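Local coordinates for Ras-related protein Rab-21 (Homo sapiens, PDB 1Z08) that belongs to the Ras family of P-loop proteins and binds phosphoaminophosphonic acid-guanylate ester together with a magnesium ion, at residues Val55-Trp60 with Lys165-Thr170; Gly81-Tyr86 with Leu161-Arg166; Asn99-Leu104 with Ile112-Val117. The protein carries 1 engineered substitution. All blocks are in the same frame, centred on the assembly; numbering follows the deposited sequence.

Contact 1 of 3, residues Val55-Trp60 with Lys165-Thr170; sequences VNLAIW and KRMIET
Met-167 and Ile-168, consecutive residues of helix 156-168, meet Leu-57 and Val-55, two residues of strand 54-61 with one residue between them. Here the last helix of the Ras-family fold packs on that strand of the mixed sheet. Just before them, Arg-166 turns its guanidinium group to another part of the sheet, where NH2 is hydrogen-bonded to the carbonyl O of Leu-114 and NH1 to the OH of Tyr-146.

Met-167 starts out toward the strand. Its chain is extended about CB-CG and then folds at the last torsion (chi3 -57°), which swings the terminal methyl toward Leu-57. There the Met-167 CE atom lies 4.0 Å from CD1 of Leu-57, methyl against methyl, so the sulfur is not the atom that makes the approach. The same side chain also rests on Phe-7 and Cys-113.

Ile-168 does not start out directly at the strand, but its long branch reaches across, with CD1 at 3.9 Å from CG2 of Val-55. The two side chains cross at a slant and touch through these end methyls, although the alpha carbons of Val-55 and Ile-168 remain 9.0 Å apart. Ile-168 also touches Tyr-5 and is partly exposed, whereas Val-55, Leu-57 and Met-167 are buried.

Past Ile-168, OG1 of Thr-170 donates to the carbonyl O of Arg-166, four residues back, at 2.9 Å. The C=O...OG1 angle is 137°, and the donor is tilted 22° from the carbonyl plane.

Across the contact itself there is no hydrogen bond, and the buried area is a modest 103 Å². Packing of methyl groups therefore carries it; the directional bonds belong to the surroundings, such as the pairing of Val-55 with Leu-48 and the two bonds of Arg-166.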
loop_
_atom_site.group_PDB
_atom_site.type_symbol
_atom_site.label_atom_id
_atom_site.label_comp_id
_atom_site.label_asym_id
_atom_site.label_seq_id
_atom_site.Cartn_x
_atom_site.Cartn_y
_atom_site.Cartn_z
ATOM N N VAL A 55 -1.278 -18.595 1.279
ATOM C CA VAL A 55 -1.982 -17.316 1.293
ATOM C C VAL A 55 -2.211 -16.846 -0.142
ATOM O O VAL A 55 -1.259 -16.703 -0.913
ATOM C CB VAL A 55 -1.193 -16.243 2.092
ATOM C CG1 VAL A 55 -1.900 -14.893 2.046
ATOM C CG2 VAL A 55 -0.991 -16.686 3.536
ATOM N N ASN A 56 -3.477 -16.625 -0.497
ATOM C CA ASN A 56 -3.834 -16.077 -1.803
ATOM C C ASN A 56 -4.258 -14.620 -1.669
ATOM O O ASN A 56 -5.200 -14.309 -0.944
ATOM C CB ASN A 56 -4.959 -16.890 -2.454
ATOM C CG ASN A 56 -4.627 -18.367 -2.578
ATOM O OD1 ASN A 56 -3.471 -18.777 -2.443
ATOM N ND2 ASN A 56 -5.645 -19.173 -2.844
ATOM N N LEU A 57 -3.548 -13.734 -2.359
ATOM C CA LEU A 57 -3.834 -12.304 -2.311
ATOM C C LEU A 57 -4.537 -11.817 -3.567
ATOM O O LEU A 57 -4.093 -12.088 -4.680
ATOM C CB LEU A 57 -2.541 -11.505 -2.105
ATOM C CG LEU A 57 -2.309 -10.723 -0.809
ATOM C CD1 LEU A 57 -2.716 -11.502 0.438
ATOM C CD2 LEU A 57 -0.850 -10.286 -0.738
ATOM N N ALA A 58 -5.646 -11.112 -3.370
ATOM C CA ALA A 58 -6.296 -10.363 -4.434
ATOM C C ALA A 58 -5.860 -8.915 -4.270
ATOM O O ALA A 58 -6.360 -8.202 -3.395
ATOM C CB ALA A 58 -7.808 -10.489 -4.338
ATOM N N ILE A 59 -4.909 -8.499 -5.101
ATOM C CA ILE A 59 -4.301 -7.179 -4.983
ATOM C C ILE A 59 -4.971 -6.214 -5.954
ATOM O O ILE A 59 -4.783 -6.311 -7.171
ATOM C CB ILE A 59 -2.768 -7.224 -5.231
ATOM C CG1 ILE A 59 -2.089 -8.185 -4.243
ATOM C CG2 ILE A 59 -2.163 -5.815 -5.140
ATOM C CD1 ILE A 59 -0.630 -8.480 -4.558
ATOM N N TRP A 60 -5.747 -5.288 -5.397
ATOM C CA TRP A 60 -6.494 -4.309 -6.178
ATOM C C TRP A 60 -5.714 -3.020 -6.384
ATOM O O TRP A 60 -5.194 -2.445 -5.426
ATOM C CB TRP A 60 -7.825 -3.990 -5.499
ATOM C CG TRP A 60 -8.867 -5.027 -5.720
ATOM C CD1 TRP A 60 -8.997 -6.211 -5.054
ATOM C CD2 TRP A 60 -9.931 -4.980 -6.676
ATOM N NE1 TRP A 60 -10.078 -6.909 -5.541
ATOM C CE2 TRP A 60 -10.671 -6.176 -6.535
ATOM C CE3 TRP A 60 -10.328 -4.049 -7.645
ATOM C CZ2 TRP A 60 -11.792 -6.463 -7.325
ATOM C CZ3 TRP A 60 -11.444 -4.331 -8.429
ATOM C CH2 TRP A 60 -12.161 -5.532 -8.265
ATOM N N LYS A 165 0.970 -11.416 7.391
ATOM C CA LYS A 165 1.123 -11.870 8.775
ATOM C C LYS A 165 0.099 -11.207 9.689
ATOM O O LYS A 165 -0.511 -11.867 10.527
ATOM C CB LYS A 165 2.529 -11.572 9.297
ATOM C CG LYS A 165 3.621 -12.458 8.740
ATOM C CD LYS A 165 4.951 -12.088 9.381
ATOM C CE LYS A 165 6.121 -12.750 8.680
ATOM N NZ LYS A 165 7.409 -12.266 9.250
ATOM N N ARG A 166 -0.077 -9.899 9.518
ATOM C CA ARG A 166 -1.026 -9.131 10.319
ATOM C C ARG A 166 -2.480 -9.502 10.012
ATOM O O ARG A 166 -3.322 -9.508 10.913
ATOM C CB ARG A 166 -0.805 -7.632 10.121
ATOM C CG ARG A 166 0.521 -7.094 10.658
ATOM C CD ARG A 166 0.812 -5.697 10.111
ATOM N NE ARG A 166 -0.239 -4.743 10.468
ATOM C CZ ARG A 166 -0.560 -3.663 9.759
ATOM N NH1 ARG A 166 0.076 -3.384 8.627
ATOM N NH2 ARG A 166 -1.538 -2.869 10.175
ATOM N N MET A 167 -2.772 -9.811 8.749
ATOM C CA MET A 167 -4.121 -10.244 8.355
ATOM C C MET A 167 -4.455 -11.656 8.849
ATOM O O MET A 167 -5.616 -11.959 9.145
ATOM C CB MET A 167 -4.322 -10.133 6.841
ATOM C CG MET A 167 -4.386 -8.693 6.334
ATOM S SD MET A 167 -4.674 -8.523 4.558
ATOM C CE MET A 167 -3.308 -9.460 3.870
ATOM N N ILE A 168 -3.437 -12.514 8.923
ATOM C CA ILE A 168 -3.582 -13.855 9.498
ATOM C C ILE A 168 -3.860 -13.755 11.002
ATOM O O ILE A 168 -4.663 -14.521 11.543
ATOM C CB ILE A 168 -2.330 -14.740 9.226
ATOM C CG1 ILE A 168 -2.246 -15.114 7.742
ATOM C CG2 ILE A 168 -2.344 -16.015 10.086
ATOM C CD1 ILE A 168 -0.893 -15.668 7.310
ATOM N N GLU A 169 -3.209 -12.794 11.657
ATOM C CA GLU A 169 -3.334 -12.595 13.103
ATOM C C GLU A 169 -4.623 -11.877 13.525
ATOM O O GLU A 169 -4.939 -11.821 14.716
ATOM C CB GLU A 169 -2.101 -11.863 13.646
ATOM N N THR A 170 -5.360 -11.336 12.554
ATOM C CA THR A 170 -6.624 -10.644 12.819
ATOM C C THR A 170 -7.706 -11.629 13.266
ATOM O O THR A 170 -8.314 -11.455 14.326
ATOM C CB THR A 170 -7.119 -9.856 11.580
ATOM O OG1 THR A 170 -6.107 -8.937 11.159
ATOM C CG2 THR A 170 -8.399 -9.076 11.895
#

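Contact 2 of 3, residues Gly81-Tyr86 with Leu161-Arg166; sequences GAILVY and LDLCKR
Gly-81 and Leu-163 mark the nearest approach of the two backbones, with their alpha carbons 7.2 Å apart, and no hydrogen bond joins strand to helix. The closeness has a simple geometric basis: Gly-81 has no side chain, and CD1 of Leu-163 settles against its bare CA at 4.2 Å.

Leu-163 supplies the helix side of the contact alone, giving 64 of the 115 Å² buried. Its CG lies opposite the backbone N about CA-CB (chi1 179°), and the two methyls then divide the work. While CD1 meets Gly-81, CD2 is placed against the long branch of Ile-83, 3.7 Å from CG1 and 3.8 Å from CD1 of that residue. Ile-83 comes to it at an angle, in contact along the branch and not just at its end.

Strand 81-87 is a central strand of the mixed sheet of the Ras-family fold, bordered by strands 5-12 and 113-119. Ala-82 and Leu-84 pack on helix 91-108, so the strand is sandwiched between that helix and helix 156-168. Leu-163 also touches Val-9 and Cys-115, one on each bordering strand, and thus spans three strands.

The side chain of Ile-83 lies about 10 Å from the bound phosphoaminophosphonic acid-guanylate ester, near, without touching, the residues that match the P-loop pattern of this family. Asp-162, next to Leu-163, hydrogen-bonds through OD1 to the hydroxyl of Tyr-146.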
loop_
_atom_site.group_PDB
_atom_site.type_symbol
_atom_site.label_atom_id
_atom_site.label_comp_id
_atom_site.label_asym_id
_atom_site.label_seq_id
_atom_site.Cartn_x
_atom_site.Cartn_y
_atom_site.Cartn_z
ATOM N N GLY A 81 -7.103 -5.751 3.951
ATOM C CA GLY A 81 -5.963 -4.859 4.120
ATOM C C GLY A 81 -6.017 -3.702 3.142
ATOM O O GLY A 81 -6.584 -3.818 2.055
ATOM N N ALA A 82 -5.435 -2.577 3.540
ATOM C CA ALA A 82 -5.335 -1.421 2.664
ATOM C C ALA A 82 -3.925 -0.862 2.715
ATOM O O ALA A 82 -3.342 -0.727 3.792
ATOM C CB ALA A 82 -6.349 -0.359 3.052
ATOM N N ILE A 83 -3.386 -0.552 1.541
ATOM C CA ILE A 83 -2.042 -0.006 1.414
ATOM C C ILE A 83 -2.174 1.430 0.924
ATOM O O ILE A 83 -2.479 1.680 -0.246
ATOM C CB ILE A 83 -1.167 -0.843 0.451
ATOM C CG1 ILE A 83 -1.059 -2.293 0.948
ATOM C CG2 ILE A 83 0.220 -0.217 0.300
ATOM C CD1 ILE A 83 -0.296 -3.217 0.008
ATOM N N LEU A 84 -1.967 2.370 1.839
ATOM C CA LEU A 84 -2.112 3.781 1.525
ATOM C C LEU A 84 -0.748 4.347 1.178
ATOM O O LEU A 84 0.117 4.508 2.043
ATOM C CB LEU A 84 -2.762 4.542 2.686
ATOM C CG LEU A 84 -4.075 3.991 3.261
ATOM C CD1 LEU A 84 -4.604 4.934 4.314
ATOM C CD2 LEU A 84 -5.132 3.770 2.194
ATOM N N VAL A 85 -0.566 4.628 -0.105
ATOM C CA VAL A 85 0.741 4.965 -0.654
ATOM C C VAL A 85 0.888 6.473 -0.826
ATOM O O VAL A 85 -0.008 7.138 -1.345
ATOM C CB VAL A 85 0.981 4.259 -2.022
ATOM C CG1 VAL A 85 2.422 4.450 -2.492
ATOM C CG2 VAL A 85 0.651 2.770 -1.928
ATOM N N TYR A 86 2.022 7.002 -0.378
ATOM C CA TYR A 86 2.398 8.370 -0.697
ATOM C C TYR A 86 3.819 8.430 -1.259
ATOM O O TYR A 86 4.577 7.456 -1.185
ATOM C CB TYR A 86 2.235 9.290 0.520
ATOM C CG TYR A 86 3.216 9.038 1.637
ATOM C CD1 TYR A 86 4.405 9.766 1.723
ATOM C CD2 TYR A 86 2.952 8.084 2.620
ATOM C CE1 TYR A 86 5.312 9.539 2.747
ATOM C CE2 TYR A 86 3.854 7.849 3.655
ATOM C CZ TYR A 86 5.032 8.586 3.709
ATOM O OH TYR A 86 5.932 8.368 4.723
ATOM N N LEU A 161 4.578 -9.297 2.868
ATOM C CA LEU A 161 4.762 -10.375 3.842
ATOM C C LEU A 161 4.221 -9.975 5.213
ATOM O O LEU A 161 3.493 -10.743 5.843
ATOM C CB LEU A 161 6.239 -10.792 3.945
ATOM C CG LEU A 161 6.616 -11.850 4.997
ATOM C CD1 LEU A 161 5.992 -13.203 4.680
ATOM C CD2 LEU A 161 8.130 -11.984 5.128
ATOM N N ASP A 162 4.570 -8.770 5.661
ATOM C CA ASP A 162 4.121 -8.273 6.958
ATOM C C ASP A 162 2.610 -8.059 6.990
ATOM O O ASP A 162 1.958 -8.392 7.979
ATOM C CB ASP A 162 4.849 -6.981 7.344
ATOM C CG ASP A 162 4.751 -6.681 8.830
ATOM O OD1 ASP A 162 4.245 -5.597 9.191
ATOM O OD2 ASP A 162 5.169 -7.539 9.638
ATOM N N LEU A 163 2.057 -7.516 5.905
ATOM C CA LEU A 163 0.612 -7.306 5.805
ATOM C C LEU A 163 -0.141 -8.631 5.918
ATOM O O LEU A 163 -1.143 -8.717 6.624
ATOM C CB LEU A 163 0.241 -6.555 4.515
ATOM C CG LEU A 163 -1.234 -6.251 4.196
ATOM C CD1 LEU A 163 -1.951 -5.495 5.302
ATOM C CD2 LEU A 163 -1.335 -5.481 2.898
ATOM N N CYS A 164 0.368 -9.655 5.235
ATOM C CA CYS A 164 -0.198 -11.005 5.291
ATOM C C CYS A 164 -0.162 -11.587 6.705
ATOM O O CYS A 164 -1.143 -12.177 7.158
ATOM C CB CYS A 164 0.528 -11.932 4.316
ATOM S SG CYS A 164 0.122 -11.649 2.583
ATOM N N LYS A 165 0.970 -11.416 7.391
ATOM C CA LYS A 165 1.123 -11.870 8.775
ATOM C C LYS A 165 0.099 -11.207 9.689
ATOM O O LYS A 165 -0.511 -11.867 10.527
ATOM C CB LYS A 165 2.529 -11.572 9.297
ATOM C CG LYS A 165 3.621 -12.458 8.740
ATOM C CD LYS A 165 4.951 -12.088 9.381
ATOM C CE LYS A 165 6.121 -12.750 8.680
ATOM N NZ LYS A 165 7.409 -12.266 9.250
ATOM N N ARG A 166 -0.077 -9.899 9.518
ATOM C CA ARG A 166 -1.026 -9.131 10.319
ATOM C C ARG A 166 -2.480 -9.502 10.012
ATOM O O ARG A 166 -3.322 -9.508 10.913
ATOM C CB ARG A 166 -0.805 -7.632 10.121
ATOM C CG ARG A 166 0.521 -7.094 10.658
ATOM C CD ARG A 166 0.812 -5.697 10.111
ATOM N NE ARG A 166 -0.239 -4.743 10.468
ATOM C CZ ARG A 166 -0.560 -3.663 9.759
ATOM N NH1 ARG A 166 0.076 -3.384 8.627
ATOM N NH2 ARG A 166 -1.538 -2.869 10.175
#

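Contact 3 of 3, residues Asn99-Leu104 with Ile112-Val117; sequences NWVKEL and ICLCIV
Leu-104 overlaps two residues at once, spreading its methyls over Leu-114 and Ile-112. CD1 of Leu-104 lies 3.8 Å from CD2 of Leu-114, while its other methyl, CD2, stands 4.2 Å from CD1 of Ile-112. The approaches differ: the Leu-104 and Ile-112 side chains cross at roughly a right angle, those of the leucine pair at a shallower one. Ile-112 points toward the helix, and with CG1 opposite its backbone N (chi1 -178°) the long branch extends to present CD1 as its touching atom.

Leu-114 is gripped from two places one helical turn apart. Its CD2 methyl belongs to Leu-104, as described, and its CD1 methyl meets CG1 of Val-101 at 4.0 Å. The fork of the leucine is therefore bridged across the i and i+3 positions of the helix. The alpha carbons of Val-101 and Leu-114 are 8.1 Å apart and those of Leu-104 and Ile-112 8.0 Å, so the helix keeps a nearly constant distance at these two pairs. All four residues are buried, and together the segments hide 219 Å² without a hydrogen bond between them.

The packing joins the helix of a beta-alpha-beta unit, strand 81-87, helix 91-108 and strand 113-119, to its second strand and to Ile-112 in the loop just before it. The first strand is engaged by the same residues, Val-101 resting on Leu-84, and Leu-104 and Ile-112 on Ala-82. Beside them, Tyr-137 of helix 131-140 touches both Val-101 and Ile-116. The sheet's other face is taken by helix 156-168, whose Leu-163 and Met-167 reach Cys-113.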
loop_
_atom_site.group_PDB
_atom_site.type_symbol
_atom_site.label_atom_id
_atom_site.label_comp_id
_atom_site.label_asym_id
_atom_site.label_seq_id
_atom_site.Cartn_x
_atom_site.Cartn_y
_atom_site.Cartn_z
ATOM N N ASN A 99 -7.291 11.382 4.760
ATOM C CA ASN A 99 -8.680 11.276 4.306
ATOM C C ASN A 99 -9.093 9.819 4.090
ATOM O O ASN A 99 -10.193 9.414 4.483
ATOM C CB ASN A 99 -8.888 12.085 3.032
ATOM N N TRP A 100 -8.204 9.040 3.475
ATOM C CA TRP A 100 -8.440 7.616 3.246
ATOM C C TRP A 100 -8.598 6.835 4.547
ATOM O O TRP A 100 -9.480 5.985 4.652
ATOM C CB TRP A 100 -7.328 7.001 2.390
ATOM C CG TRP A 100 -7.411 7.364 0.937
ATOM C CD1 TRP A 100 -6.527 8.130 0.234
ATOM C CD2 TRP A 100 -8.435 6.978 0.009
ATOM N NE1 TRP A 100 -6.934 8.246 -1.073
ATOM C CE2 TRP A 100 -8.102 7.548 -1.240
ATOM C CE3 TRP A 100 -9.603 6.208 0.112
ATOM C CZ2 TRP A 100 -8.894 7.372 -2.382
ATOM C CZ3 TRP A 100 -10.391 6.031 -1.025
ATOM C CH2 TRP A 100 -10.030 6.612 -2.256
ATOM N N VAL A 101 -7.746 7.126 5.531
ATOM C CA VAL A 101 -7.814 6.463 6.838
ATOM C C VAL A 101 -9.181 6.692 7.484
ATOM O O VAL A 101 -9.803 5.752 7.974
ATOM C CB VAL A 101 -6.692 6.936 7.805
ATOM C CG1 VAL A 101 -6.862 6.304 9.181
ATOM C CG2 VAL A 101 -5.321 6.601 7.249
ATOM N N LYS A 102 -9.638 7.944 7.463
ATOM C CA LYS A 102 -10.931 8.324 8.035
ATOM C C LYS A 102 -12.090 7.559 7.395
ATOM O O LYS A 102 -12.960 7.042 8.098
ATOM C CB LYS A 102 -11.144 9.831 7.912
ATOM N N GLU A 103 -12.077 7.476 6.065
ATOM C CA GLU A 103 -13.119 6.781 5.307
ATOM C C GLU A 103 -13.112 5.269 5.543
ATOM O O GLU A 103 -14.173 4.650 5.661
ATOM C CB GLU A 103 -12.994 7.094 3.818
ATOM N N LEU A 104 -11.916 4.685 5.609
ATOM C CA LEU A 104 -11.762 3.245 5.821
ATOM C C LEU A 104 -12.174 2.812 7.230
ATOM O O LEU A 104 -12.826 1.778 7.397
ATOM C CB LEU A 104 -10.325 2.799 5.523
ATOM C CG LEU A 104 -9.883 2.748 4.057
ATOM C CD1 LEU A 104 -8.370 2.739 3.963
ATOM C CD2 LEU A 104 -10.467 1.539 3.338
ATOM N N ILE A 112 -9.809 -3.899 9.398
ATOM C CA ILE A 112 -8.909 -3.777 8.252
ATOM C C ILE A 112 -7.489 -3.433 8.704
ATOM O O ILE A 112 -7.285 -2.520 9.508
ATOM C CB ILE A 112 -9.442 -2.754 7.200
ATOM C CG1 ILE A 112 -8.507 -2.681 5.983
ATOM C CG2 ILE A 112 -9.682 -1.374 7.831
ATOM C CD1 ILE A 112 -9.164 -2.182 4.718
ATOM N N CYS A 113 -6.521 -4.193 8.197
ATOM C CA CYS A 113 -5.113 -3.932 8.457
ATOM C C CYS A 113 -4.636 -2.811 7.543
ATOM O O CYS A 113 -4.620 -2.958 6.318
ATOM C CB CYS A 113 -4.276 -5.195 8.242
ATOM S SG CYS A 113 -4.565 -6.512 9.453
ATOM N N LEU A 114 -4.261 -1.688 8.145
ATOM C CA LEU A 114 -3.835 -0.516 7.385
ATOM C C LEU A 114 -2.318 -0.431 7.276
ATOM O O LEU A 114 -1.602 -0.686 8.247
ATOM C CB LEU A 114 -4.386 0.770 8.012
ATOM C CG LEU A 114 -5.900 1.014 8.057
ATOM C CD1 LEU A 114 -6.171 2.424 8.568
ATOM C CD2 LEU A 114 -6.550 0.812 6.698
ATOM N N CYS A 115 -1.846 -0.088 6.079
ATOM C CA CYS A 115 -0.436 0.197 5.829
ATOM C C CYS A 115 -0.310 1.614 5.291
ATOM O O CYS A 115 -1.011 1.991 4.350
ATOM C CB CYS A 115 0.153 -0.779 4.806
ATOM S SG CYS A 115 0.004 -2.516 5.232
ATOM N N ILE A 116 0.574 2.400 5.898
ATOM C CA ILE A 116 0.926 3.713 5.366
ATOM C C ILE A 116 2.333 3.592 4.787
ATOM O O ILE A 116 3.287 3.274 5.499
ATOM C CB ILE A 116 0.805 4.834 6.431
ATOM C CG1 ILE A 116 -0.633 4.869 6.973
ATOM C CG2 ILE A 116 1.191 6.188 5.835
ATOM C CD1 ILE A 116 -0.867 5.845 8.094
ATOM N N VAL A 117 2.440 3.812 3.480
ATOM C CA VAL A 117 3.650 3.464 2.743
ATOM C C VAL A 117 4.293 4.676 2.072
ATOM O O VAL A 117 3.709 5.291 1.176
ATOM C CB VAL A 117 3.379 2.340 1.708
ATOM C CG1 VAL A 117 4.660 1.952 0.971
ATOM C CG2 VAL A 117 2.779 1.110 2.393
#

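How the contacts relate
All three contacts are built from aliphatic groups and reach the same mixed sheet, but from different faces. Contacts 1 and 2 share helix 156-168: contact 2 meets a central strand and is fully buried, whereas contact 1, farther from the chain's centre, includes a partly exposed isoleucine. Contact 3 belongs to helix 91-108 on the opposite face and buries about twice the area of either. Contacts 1 and 2 meet by packing, whereas hydrogen bonds tie contact 3 to both. Strands 81-87 and 113-119 pair through Leu-84 N to Cys-115 O (2.7 Å), linking contacts 2 and 3, and Arg-166, shared by contacts 1 and 2, ties their helix to the strand of contact 3.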